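Cytosine deaminase (Klebsiella pneumoniae, PDB 4R7W) catalyses the hydrolytic deamination of cytosine to uracil and ammonia, as a metal-dependent enzyme of the amidohydrolase family. Local coordinates at residues 55-60 with 308-313; 274-279 with 314-319; 114-119 with 144-149. All blocks are in the same frame, centred on the assembly; numbering follows the deposited sequence.

Contact 1: residues 55-60 with 308-313; sequences PHIHLD and DSIQDP. With FE2 (Fe (II) ion), chain L; O7U ((2R)-2-amino-2,5-dihydro-1,5,2-diazaphosphinin-6(1H)-one 2-oxide), chain M.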
loop_
_atom_site.group_PDB
_atom_site.type_symbol
_atom_site.label_atom_id
_atom_site.label_comp_id
_atom_site.label_asym_id
_atom_site.label_seq_id
_atom_site.Cartn_x
_atom_site.Cartn_y
_atom_site.Cartn_z
ATOM N N PRO B 55 -14.660 -9.772 -2.347
ATOM C CA PRO B 55 -15.550 -10.629 -1.565
ATOM C C PRO B 55 -16.099 -9.933 -0.327
ATOM O O PRO B 55 -16.786 -10.572 0.455
ATOM C CB PRO B 55 -14.628 -11.752 -1.121
ATOM C CG PRO B 55 -13.314 -11.040 -0.907
ATOM C CD PRO B 55 -13.242 -9.994 -2.005
ATOM N N HIS B 56 -15.803 -8.657 -0.146
ATOM C CA HIS B 56 -16.293 -7.961 1.045
ATOM C C HIS B 56 -16.269 -6.452 0.862
ATOM O O HIS B 56 -15.216 -5.823 0.990
ATOM C CB HIS B 56 -15.451 -8.350 2.274
ATOM C CG HIS B 56 -15.994 -7.827 3.571
ATOM N ND1 HIS B 56 -16.251 -8.641 4.652
ATOM C CD2 HIS B 56 -16.339 -6.576 3.954
ATOM C CE1 HIS B 56 -16.715 -7.915 5.652
ATOM N NE2 HIS B 56 -16.774 -6.659 5.253
ATOM N N ILE B 57 -17.427 -5.867 0.581
ATOM C CA ILE B 57 -17.538 -4.413 0.467
ATOM C C ILE B 57 -18.879 -3.876 1.001
ATOM O O ILE B 57 -19.857 -4.612 1.094
ATOM C CB ILE B 57 -17.317 -3.953 -0.980
ATOM C CG1 ILE B 57 -16.991 -2.457 -1.032
ATOM C CG2 ILE B 57 -18.524 -4.317 -1.854
ATOM C CD1 ILE B 57 -16.492 -1.979 -2.377
ATOM N N HIS B 58 -18.915 -2.595 1.372
ATOM C CA HIS B 58 -20.157 -1.982 1.827
ATOM C C HIS B 58 -20.694 -0.999 0.794
ATOM O O HIS B 58 -20.440 0.198 0.878
ATOM C CB HIS B 58 -19.946 -1.268 3.158
ATOM C CG HIS B 58 -19.705 -2.201 4.303
ATOM N ND1 HIS B 58 -20.682 -2.524 5.220
ATOM C CD2 HIS B 58 -18.602 -2.894 4.669
ATOM C CE1 HIS B 58 -20.194 -3.379 6.100
ATOM N NE2 HIS B 58 -18.937 -3.625 5.780
ATOM N N LEU B 59 -21.446 -1.501 -0.178
ATOM C CA LEU B 59 -21.997 -0.626 -1.213
ATOM C C LEU B 59 -23.081 0.346 -0.708
ATOM O O LEU B 59 -23.347 1.375 -1.327
ATOM C CB LEU B 59 -22.536 -1.451 -2.372
ATOM C CG LEU B 59 -21.436 -2.154 -3.167
ATOM C CD1 LEU B 59 -22.019 -2.829 -4.397
ATOM C CD2 LEU B 59 -20.327 -1.171 -3.543
ATOM N N ASP B 60 -23.722 0.028 0.406
ATOM C CA ASP B 60 -24.750 0.943 0.890
ATOM C C ASP B 60 -24.140 2.228 1.450
ATOM O O ASP B 60 -24.749 3.302 1.369
ATOM C CB ASP B 60 -25.726 0.257 1.862
ATOM C CG ASP B 60 -25.063 -0.238 3.141
ATOM O OD1 ASP B 60 -25.778 -0.328 4.171
ATOM O OD2 ASP B 60 -23.854 -0.555 3.128
ATOM N N ASP B 308 -13.224 -3.793 1.624
ATOM C CA ASP B 308 -14.165 -3.445 2.692
ATOM C C ASP B 308 -14.926 -2.140 2.445
ATOM O O ASP B 308 -16.155 -2.141 2.360
ATOM C CB ASP B 308 -13.444 -3.370 4.040
ATOM C CG ASP B 308 -14.335 -3.709 5.192
ATOM O OD1 ASP B 308 -13.793 -4.188 6.195
ATOM O OD2 ASP B 308 -15.563 -3.509 5.091
ATOM N N SER B 309 -14.206 -1.026 2.356
ATOM C CA SER B 309 -14.833 0.290 2.234
ATOM C C SER B 309 -14.269 1.107 1.090
ATOM O O SER B 309 -13.080 1.013 0.772
ATOM C CB SER B 309 -14.613 1.112 3.513
ATOM O OG SER B 309 -15.238 0.542 4.641
ATOM N N ILE B 310 -15.108 1.946 0.499
ATOM C CA ILE B 310 -14.616 2.966 -0.415
ATOM C C ILE B 310 -15.252 4.313 -0.093
ATOM O O ILE B 310 -16.444 4.522 -0.335
ATOM C CB ILE B 310 -14.820 2.565 -1.907
ATOM C CG1 ILE B 310 -13.912 1.386 -2.253
ATOM C CG2 ILE B 310 -14.534 3.734 -2.832
ATOM C CD1 ILE B 310 -14.161 0.784 -3.603
ATOM N N GLN B 311 -14.436 5.216 0.449
ATOM C CA GLN B 311 -14.860 6.569 0.813
ATOM C C GLN B 311 -16.137 6.596 1.657
ATOM O O GLN B 311 -17.171 7.130 1.238
ATOM C CB GLN B 311 -15.018 7.424 -0.438
ATOM C CG GLN B 311 -13.751 7.501 -1.281
ATOM C CD GLN B 311 -13.976 8.263 -2.564
ATOM O OE1 GLN B 311 -14.135 7.670 -3.625
ATOM N NE2 GLN B 311 -14.023 9.582 -2.471
ATOM N N ASP B 312 -16.061 6.005 2.841
ATOM C CA ASP B 312 -17.242 5.826 3.661
ATOM C C ASP B 312 -16.961 6.238 5.139
ATOM O O ASP B 312 -15.883 6.748 5.430
ATOM C CB ASP B 312 -17.798 4.398 3.461
ATOM C CG ASP B 312 -17.007 3.328 4.186
ATOM O OD1 ASP B 312 -17.357 2.138 4.003
ATOM O OD2 ASP B 312 -16.042 3.641 4.918
ATOM N N PRO B 313 -17.929 6.063 6.060
ATOM C CA PRO B 313 -17.643 6.527 7.430
ATOM C C PRO B 313 -16.440 5.868 8.116
ATOM O O PRO B 313 -15.917 6.427 9.085
ATOM C CB PRO B 313 -18.926 6.171 8.186
ATOM C CG PRO B 313 -19.973 6.185 7.157
ATOM C CD PRO B 313 -19.349 5.692 5.905
HETATM FE FE FE2 L . -17.063 -4.763 6.527
HETATM N N1 O7U M . -19.167 -1.741 9.591
HETATM C C2 O7U M . -18.467 -2.637 10.404
HETATM O O2 O7U M . -18.900 -3.181 11.433
HETATM N N3 O7U M . -17.181 -2.975 10.050
HETATM N N4 O7U M . -14.911 -1.798 9.149
HETATM O O4 O7U M . -15.986 -3.727 8.115
HETATM P P4 O7U M . -16.343 -2.475 8.760
HETATM C C5 O7U M . -17.401 -1.346 7.876
HETATM C C6 O7U M . -18.566 -1.169 8.386
HETATM O O HOH W 1 -17.999 1.588 1.401
#
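His-56, His-58 and Asp-308 meet at one iron(II) ion. His-56 NE2 and His-58 NE2 each lie 2.3 Å from the iron, and Asp-308 OD2 lies 2.4 Å from it. His-209 adds a further ligand. Oxygen O4 of the bound cyclic phosphonic diamide O7U also coordinates, 2.2 Å from the iron. Asp-308 lies alongside each histidine, pointing the same way, while the two histidines come to the metal from different directions. The carboxylate is nearly coplanar with the His-58 ring, at 18°, but is turned 68° from the His-56 ring. CG of Asp-308 is anti to the backbone N (chi1 -151°), which carries OD2 back to the metal although CB points away from 55-60. ND1 of His-56 is hydrogen-bonded to Ser-240 OG, which limits rotation of the ring. C5 and C6 of O7U lie over one face of the His-58 ring, toward its rim.

A single backbone bridge joins Ile-57 and Asp-308. His-58 N donates to Asp-308 O over 3.0 Å. Asp-308 N gives a weak bond to His-56 O. One water joins His-58 O, Ile-310 N and Asp-312 OD1.

Apolar contact is small: Ile-57 CD1 touches Ile-310 CD1 at 3.8 Å.

The His-X-His pair and the aspartate are the metal-site signature of amidohydrolases. Asp-308 OD1, 3.0 Å from O7U O4, lies beside the phosphoryl oxygen. This is consistent with O7U mimicking the tetrahedral intermediate of hydrolytic deamination.

Contact 2: residues 274-279 with 314-319; sequences SIHLQG and WYPLGN. With O7U ((2R)-2-amino-2,5-dihydro-1,5,2-diazaphosphinin-6(1H)-one 2-oxide), chain M.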
loop_
_atom_site.group_PDB
_atom_site.type_symbol
_atom_site.label_atom_id
_atom_site.label_comp_id
_atom_site.label_asym_id
_atom_site.label_seq_id
_atom_site.Cartn_x
_atom_site.Cartn_y
_atom_site.Cartn_z
ATOM N N SER B 274 -8.303 -2.572 8.287
ATOM C CA SER B 274 -7.894 -2.855 9.664
ATOM C C SER B 274 -6.592 -2.145 10.075
ATOM O O SER B 274 -6.447 -1.750 11.230
ATOM C CB SER B 274 -7.822 -4.366 9.908
ATOM O OG SER B 274 -9.091 -4.982 9.688
ATOM N N ILE B 275 -5.647 -1.956 9.149
ATOM C CA ILE B 275 -4.462 -1.195 9.526
ATOM C C ILE B 275 -4.875 0.229 9.944
ATOM O O ILE B 275 -4.276 0.824 10.841
ATOM C CB ILE B 275 -3.383 -1.180 8.419
ATOM C CG1 ILE B 275 -2.023 -0.787 9.002
ATOM C CG2 ILE B 275 -3.780 -0.250 7.279
ATOM C CD1 ILE B 275 -1.350 -1.896 9.791
ATOM N N HIS B 276 -5.938 0.736 9.317
ATOM C CA HIS B 276 -6.547 2.025 9.656
ATOM C C HIS B 276 -7.320 1.977 10.975
ATOM O O HIS B 276 -7.106 2.815 11.851
ATOM C CB HIS B 276 -7.476 2.465 8.518
ATOM C CG HIS B 276 -8.223 3.739 8.782
ATOM N ND1 HIS B 276 -7.602 4.916 9.150
ATOM C CD2 HIS B 276 -9.549 4.021 8.711
ATOM C CE1 HIS B 276 -8.512 5.861 9.306
ATOM N NE2 HIS B 276 -9.703 5.344 9.047
ATOM N N LEU B 277 -8.218 1.002 11.125
ATOM C CA LEU B 277 -9.140 1.005 12.276
ATOM C C LEU B 277 -8.608 0.317 13.526
ATOM O O LEU B 277 -9.051 0.620 14.644
ATOM C CB LEU B 277 -10.480 0.361 11.899
ATOM C CG LEU B 277 -11.339 1.020 10.818
ATOM C CD1 LEU B 277 -12.520 0.097 10.498
ATOM C CD2 LEU B 277 -11.833 2.421 11.238
ATOM N N GLN B 278 -7.673 -0.616 13.345
ATOM C CA GLN B 278 -7.108 -1.343 14.480
ATOM C C GLN B 278 -5.886 -0.622 15.067
ATOM O O GLN B 278 -5.345 0.303 14.460
ATOM C CB GLN B 278 -6.769 -2.798 14.101
ATOM C CG GLN B 278 -7.933 -3.568 13.467
ATOM C CD GLN B 278 -9.204 -3.580 14.352
ATOM O OE1 GLN B 278 -10.244 -3.019 13.985
ATOM N NE2 GLN B 278 -9.116 -4.234 15.506
ATOM N N GLY B 279 -5.474 -1.035 16.263
ATOM C CA GLY B 279 -4.330 -0.429 16.939
ATOM C C GLY B 279 -4.648 0.925 17.537
ATOM O O GLY B 279 -3.762 1.622 18.050
ATOM N N TRP B 314 -15.991 4.717 7.615
ATOM C CA TRP B 314 -14.889 3.996 8.252
ATOM C C TRP B 314 -13.530 4.137 7.558
ATOM O O TRP B 314 -12.522 3.685 8.091
ATOM C CB TRP B 314 -15.210 2.502 8.350
ATOM C CG TRP B 314 -16.400 2.204 9.192
ATOM C CD1 TRP B 314 -16.413 1.975 10.536
ATOM C CD2 TRP B 314 -17.757 2.108 8.751
ATOM N NE1 TRP B 314 -17.698 1.741 10.962
ATOM C CE2 TRP B 314 -18.543 1.822 9.886
ATOM C CE3 TRP B 314 -18.386 2.246 7.509
ATOM C CZ2 TRP B 314 -19.924 1.658 9.815
ATOM C CZ3 TRP B 314 -19.777 2.092 7.444
ATOM C CH2 TRP B 314 -20.521 1.792 8.585
ATOM N N TYR B 315 -13.493 4.743 6.378
ATOM C CA TYR B 315 -12.267 4.738 5.571
ATOM C C TYR B 315 -12.398 5.779 4.473
ATOM O O TYR B 315 -13.272 5.667 3.616
ATOM C CB TYR B 315 -12.069 3.343 4.971
ATOM C CG TYR B 315 -10.793 3.133 4.167
ATOM C CD1 TYR B 315 -10.826 3.021 2.778
ATOM C CD2 TYR B 315 -9.567 3.017 4.807
ATOM C CE1 TYR B 315 -9.654 2.810 2.047
ATOM C CE2 TYR B 315 -8.401 2.822 4.094
ATOM C CZ TYR B 315 -8.448 2.714 2.722
ATOM O OH TYR B 315 -7.273 2.509 2.050
ATOM N N PRO B 316 -11.542 6.810 4.499
ATOM C CA PRO B 316 -11.687 7.956 3.589
ATOM C C PRO B 316 -11.110 7.744 2.174
ATOM O O PRO B 316 -11.356 8.563 1.289
ATOM C CB PRO B 316 -10.909 9.057 4.307
ATOM C CG PRO B 316 -9.846 8.321 5.043
ATOM C CD PRO B 316 -10.460 7.011 5.475
ATOM N N LEU B 317 -10.365 6.667 1.964
ATOM C CA LEU B 317 -9.759 6.419 0.647
ATOM C C LEU B 317 -10.500 5.310 -0.103
ATOM O O LEU B 317 -11.655 5.014 0.200
ATOM C CB LEU B 317 -8.273 6.089 0.799
ATOM C CG LEU B 317 -7.410 7.180 1.425
ATOM C CD1 LEU B 317 -5.933 6.728 1.532
ATOM C CD2 LEU B 317 -7.520 8.449 0.598
ATOM N N GLY B 318 -9.845 4.701 -1.088
ATOM C CA GLY B 318 -10.468 3.641 -1.870
ATOM C C GLY B 318 -10.669 4.026 -3.327
ATOM O O GLY B 318 -11.097 5.148 -3.622
ATOM N N ASN B 319 -10.363 3.102 -4.241
ATOM C CA ASN B 319 -10.469 3.401 -5.664
ATOM C C ASN B 319 -10.952 2.237 -6.527
ATOM O O ASN B 319 -11.024 2.370 -7.732
ATOM C CB ASN B 319 -9.132 3.930 -6.211
ATOM C CG ASN B 319 -8.030 2.874 -6.225
ATOM O OD1 ASN B 319 -8.251 1.708 -5.887
ATOM N ND2 ASN B 319 -6.826 3.287 -6.610
HETATM N N1 O7U M . -19.167 -1.741 9.591
HETATM C C2 O7U M . -18.467 -2.637 10.404
HETATM O O2 O7U M . -18.900 -3.181 11.433
HETATM N N3 O7U M . -17.181 -2.975 10.050
HETATM N N4 O7U M . -14.911 -1.798 9.149
HETATM O O4 O7U M . -15.986 -3.727 8.115
HETATM P P4 O7U M . -16.343 -2.475 8.760
HETATM C C5 O7U M . -17.401 -1.346 7.876
HETATM C C6 O7U M . -18.566 -1.169 8.386
#
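Part of the wall of the O7U site, probably the substrate pocket, is formed here, where the end of helix 271-277 meets the loop that follows strand 303-305. Leu-277 and Trp-314 both reach the bound ligand O7U. The indole lies against it face on, with O7U C6 over the centre of the ring system and 3.3 Å from Trp-314 CE2. Leu-277 brings CD1 to 3.3 Å from O7U N4, the amino group on phosphorus. The same CD1 packs on Trp-314 CB at 4.2 Å, and the two side chains cross at a slant. CG of Trp-314 is anti to its carbonyl carbon (chi1 -62°), which leads the indole away from the helix and over the ligand.

In this TIM-barrel fold such loops at the C-terminal ends of the strands form the active site. Behind the pocket wall, His-276 packs on the same loop. Its CD2 lies 3.1 Å from Trp-314 O, which sits in the plane of the imidazole at its edge. No hydrogen bond links the segments. Tyr-315 turns its edge toward the face of His-276 in an offset edge-to-face pair, with centroids 5.9 Å apart and planes at 70°. Pro-316 CD meets His-276 NE2 from the opposite direction, at 4.0 Å. The second subunit closes over this region. Its His-331 hydrogen-bonds to Tyr-315 OH, and its Leu-336 packs on His-276.

Contact 3: residues 114-119 with 144-149; sequences VRTHVD and LQIVAF. With O7U ((2R)-2-amino-2,5-dihydro-1,5,2-diazaphosphinin-6(1H)-one 2-oxide), chain M.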
loop_
_atom_site.group_PDB
_atom_site.type_symbol
_atom_site.label_atom_id
_atom_site.label_comp_id
_atom_site.label_asym_id
_atom_site.label_seq_id
_atom_site.Cartn_x
_atom_site.Cartn_y
_atom_site.Cartn_z
ATOM N N VAL B 114 -18.709 -9.563 -6.798
ATOM C CA VAL B 114 -18.731 -8.699 -5.620
ATOM C C VAL B 114 -19.723 -9.224 -4.582
ATOM O O VAL B 114 -20.846 -9.578 -4.924
ATOM C CB VAL B 114 -19.212 -7.282 -5.989
ATOM C CG1 VAL B 114 -19.174 -6.362 -4.764
ATOM C CG2 VAL B 114 -18.394 -6.713 -7.140
ATOM N N ARG B 115 -19.311 -9.267 -3.317
ATOM C CA ARG B 115 -20.241 -9.563 -2.230
ATOM C C ARG B 115 -20.349 -8.324 -1.361
ATOM O O ARG B 115 -19.369 -7.922 -0.734
ATOM C CB ARG B 115 -19.757 -10.744 -1.390
ATOM C CG ARG B 115 -20.499 -10.887 -0.070
ATOM C CD ARG B 115 -20.004 -12.065 0.744
ATOM N NE ARG B 115 -20.403 -13.345 0.172
ATOM C CZ ARG B 115 -20.035 -14.533 0.646
ATOM N NH1 ARG B 115 -19.229 -14.617 1.693
ATOM N NH2 ARG B 115 -20.459 -15.648 0.061
ATOM N N THR B 116 -21.528 -7.696 -1.358
ATOM C CA THR B 116 -21.732 -6.496 -0.566
ATOM C C THR B 116 -22.532 -6.781 0.692
ATOM O O THR B 116 -23.453 -7.590 0.690
ATOM C CB THR B 116 -22.428 -5.351 -1.343
ATOM O OG1 THR B 116 -22.423 -4.166 -0.538
ATOM C CG2 THR B 116 -23.883 -5.705 -1.660
ATOM N N HIS B 117 -22.138 -6.121 1.774
ATOM C CA HIS B 117 -22.934 -6.082 2.993
ATOM C C HIS B 117 -23.858 -4.880 2.892
ATOM O O HIS B 117 -23.536 -3.880 2.238
ATOM C CB HIS B 117 -22.027 -5.990 4.222
ATOM C CG HIS B 117 -21.212 -7.226 4.444
ATOM N ND1 HIS B 117 -21.547 -8.182 5.377
ATOM C CD2 HIS B 117 -20.096 -7.680 3.823
ATOM C CE1 HIS B 117 -20.673 -9.172 5.324
ATOM N NE2 HIS B 117 -19.777 -8.887 4.396
ATOM N N VAL B 118 -25.038 -5.010 3.483
ATOM C CA VAL B 118 -26.014 -3.945 3.491
ATOM C C VAL B 118 -26.562 -3.905 4.897
ATOM O O VAL B 118 -27.007 -4.926 5.423
ATOM C CB VAL B 118 -27.172 -4.238 2.520
ATOM C CG1 VAL B 118 -28.076 -3.027 2.385
ATOM C CG2 VAL B 118 -26.633 -4.639 1.172
ATOM N N ASP B 119 -26.503 -2.737 5.516
ATOM C CA ASP B 119 -27.072 -2.568 6.848
ATOM C C ASP B 119 -28.581 -2.773 6.850
ATOM O O ASP B 119 -29.335 -2.001 6.251
ATOM C CB ASP B 119 -26.728 -1.186 7.377
ATOM C CG ASP B 119 -27.134 -0.987 8.831
ATOM O OD1 ASP B 119 -26.951 0.142 9.310
ATOM O OD2 ASP B 119 -27.609 -1.941 9.491
ATOM N N LEU B 144 -23.473 -9.923 -8.350
ATOM C CA LEU B 144 -23.503 -9.366 -6.994
ATOM C C LEU B 144 -24.194 -10.300 -6.012
ATOM O O LEU B 144 -25.304 -10.770 -6.276
ATOM C CB LEU B 144 -24.223 -8.015 -7.001
ATOM C CG LEU B 144 -24.327 -7.293 -5.653
ATOM C CD1 LEU B 144 -22.946 -6.854 -5.161
ATOM C CD2 LEU B 144 -25.274 -6.104 -5.751
ATOM N N GLN B 145 -23.526 -10.588 -4.898
ATOM C CA GLN B 145 -24.182 -11.219 -3.749
ATOM C C GLN B 145 -24.488 -10.146 -2.701
ATOM O O GLN B 145 -23.718 -9.187 -2.552
ATOM C CB GLN B 145 -23.284 -12.295 -3.131
ATOM C CG GLN B 145 -22.935 -13.443 -4.069
ATOM C CD GLN B 145 -22.060 -14.511 -3.414
ATOM O OE1 GLN B 145 -21.693 -14.416 -2.237
ATOM N NE2 GLN B 145 -21.725 -15.538 -4.184
ATOM N N ILE B 146 -25.599 -10.299 -1.981
ATOM C CA ILE B 146 -25.996 -9.316 -0.956
ATOM C C ILE B 146 -26.061 -9.937 0.440
ATOM O O ILE B 146 -26.761 -10.939 0.641
ATOM C CB ILE B 146 -27.363 -8.696 -1.284
ATOM C CG1 ILE B 146 -27.325 -8.010 -2.667
ATOM C CG2 ILE B 146 -27.814 -7.763 -0.168
ATOM C CD1 ILE B 146 -28.673 -7.410 -3.089
ATOM N N VAL B 147 -25.323 -9.356 1.394
ATOM C CA VAL B 147 -25.365 -9.817 2.784
ATOM C C VAL B 147 -26.288 -8.973 3.669
ATOM O O VAL B 147 -26.182 -7.744 3.713
ATOM C CB VAL B 147 -23.958 -9.854 3.434
ATOM C CG1 VAL B 147 -24.031 -10.470 4.838
ATOM C CG2 VAL B 147 -22.976 -10.622 2.567
ATOM N N ALA B 148 -27.196 -9.645 4.367
ATOM C CA ALA B 148 -28.024 -9.007 5.392
ATOM C C ALA B 148 -27.176 -8.730 6.642
ATOM O O ALA B 148 -26.988 -9.610 7.489
ATOM C CB ALA B 148 -29.198 -9.897 5.737
ATOM N N PHE B 149 -26.680 -7.506 6.744
ATOM C CA PHE B 149 -25.711 -7.138 7.769
ATOM C C PHE B 149 -26.391 -6.297 8.838
ATOM O O PHE B 149 -26.847 -5.192 8.548
ATOM C CB PHE B 149 -24.590 -6.318 7.139
ATOM C CG PHE B 149 -23.582 -5.783 8.129
ATOM C CD1 PHE B 149 -23.025 -6.612 9.097
ATOM C CD2 PHE B 149 -23.169 -4.459 8.063
ATOM C CE1 PHE B 149 -22.085 -6.116 10.006
ATOM C CE2 PHE B 149 -22.228 -3.959 8.955
ATOM C CZ PHE B 149 -21.687 -4.792 9.926
HETATM N N1 O7U M . -19.167 -1.741 9.591
HETATM C C2 O7U M . -18.467 -2.637 10.404
HETATM O O2 O7U M . -18.900 -3.181 11.433
HETATM N N3 O7U M . -17.181 -2.975 10.050
HETATM N N4 O7U M . -14.911 -1.798 9.149
HETATM O O4 O7U M . -15.986 -3.727 8.115
HETATM P P4 O7U M . -16.343 -2.475 8.760
HETATM C C5 O7U M . -17.401 -1.346 7.876
HETATM C C6 O7U M . -18.566 -1.169 8.386
#
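Val-114 O accepts from Gln-145 N at the start of a ladder of five backbone hydrogen bonds between two parallel strands. Thr-116 and Val-118 each donate N and accept through O. The bond from Val-147 N to Thr-116 O is 2.7 Å long. Strand axes diverge by 29°.

The polar side-chain contact is between Arg-115 and Gln-145. NE and NH2 of Arg-115 grip Gln-145 OE1 side-on, each at 2.9 Å, with OE1 close to the guanidinium plane. A bend at chi3 (-72°) turns the guanidinium to the amide. Arg-115 NH1 forms a salt bridge with Asp-207.

Aromatic contacts lie on the same face of the sheet. Val-147 CB sits over one face of the His-117 ring, a CH-pi contact 3.9 Å from the centroid. The His-117 ring turns its edge to the face of Phe-149, with planes at 82°. Phe-149 CZ comes 3.6 Å from O2 of the bound ligand O7U.

Apolar contacts fill the other face. Val-118 CG2 meets Ile-146 CG2 at 3.6 Å, and helix 126-137 packs over both residues. Strand 111-119, this helix and strand 143-149 form a beta-alpha-beta unit of the TIM barrel.

In the fold
All three contacts belong to the TIM-barrel part of this amidohydrolase and border the O7U site. Contact 1 is the hub, with its centre about 10 Å from that of each other contact. Contacts 2 and 3 have centres about 19 Å apart and do not touch. Along the chain, strand 47-57 comes first, then 114-119 and 144-149 of contact 3, with helix 126-137 between them, then 274-279, and finally 308-313 running directly into 314-319. Strands 47-57 and 111-119 are neighbours in one sheet, so contact 1 continues into contact 3. The loop after strand 303-305 carries the second halves of contacts 1 and 2. Metal site, pocket wall and barrel strands thus converge on one ligand.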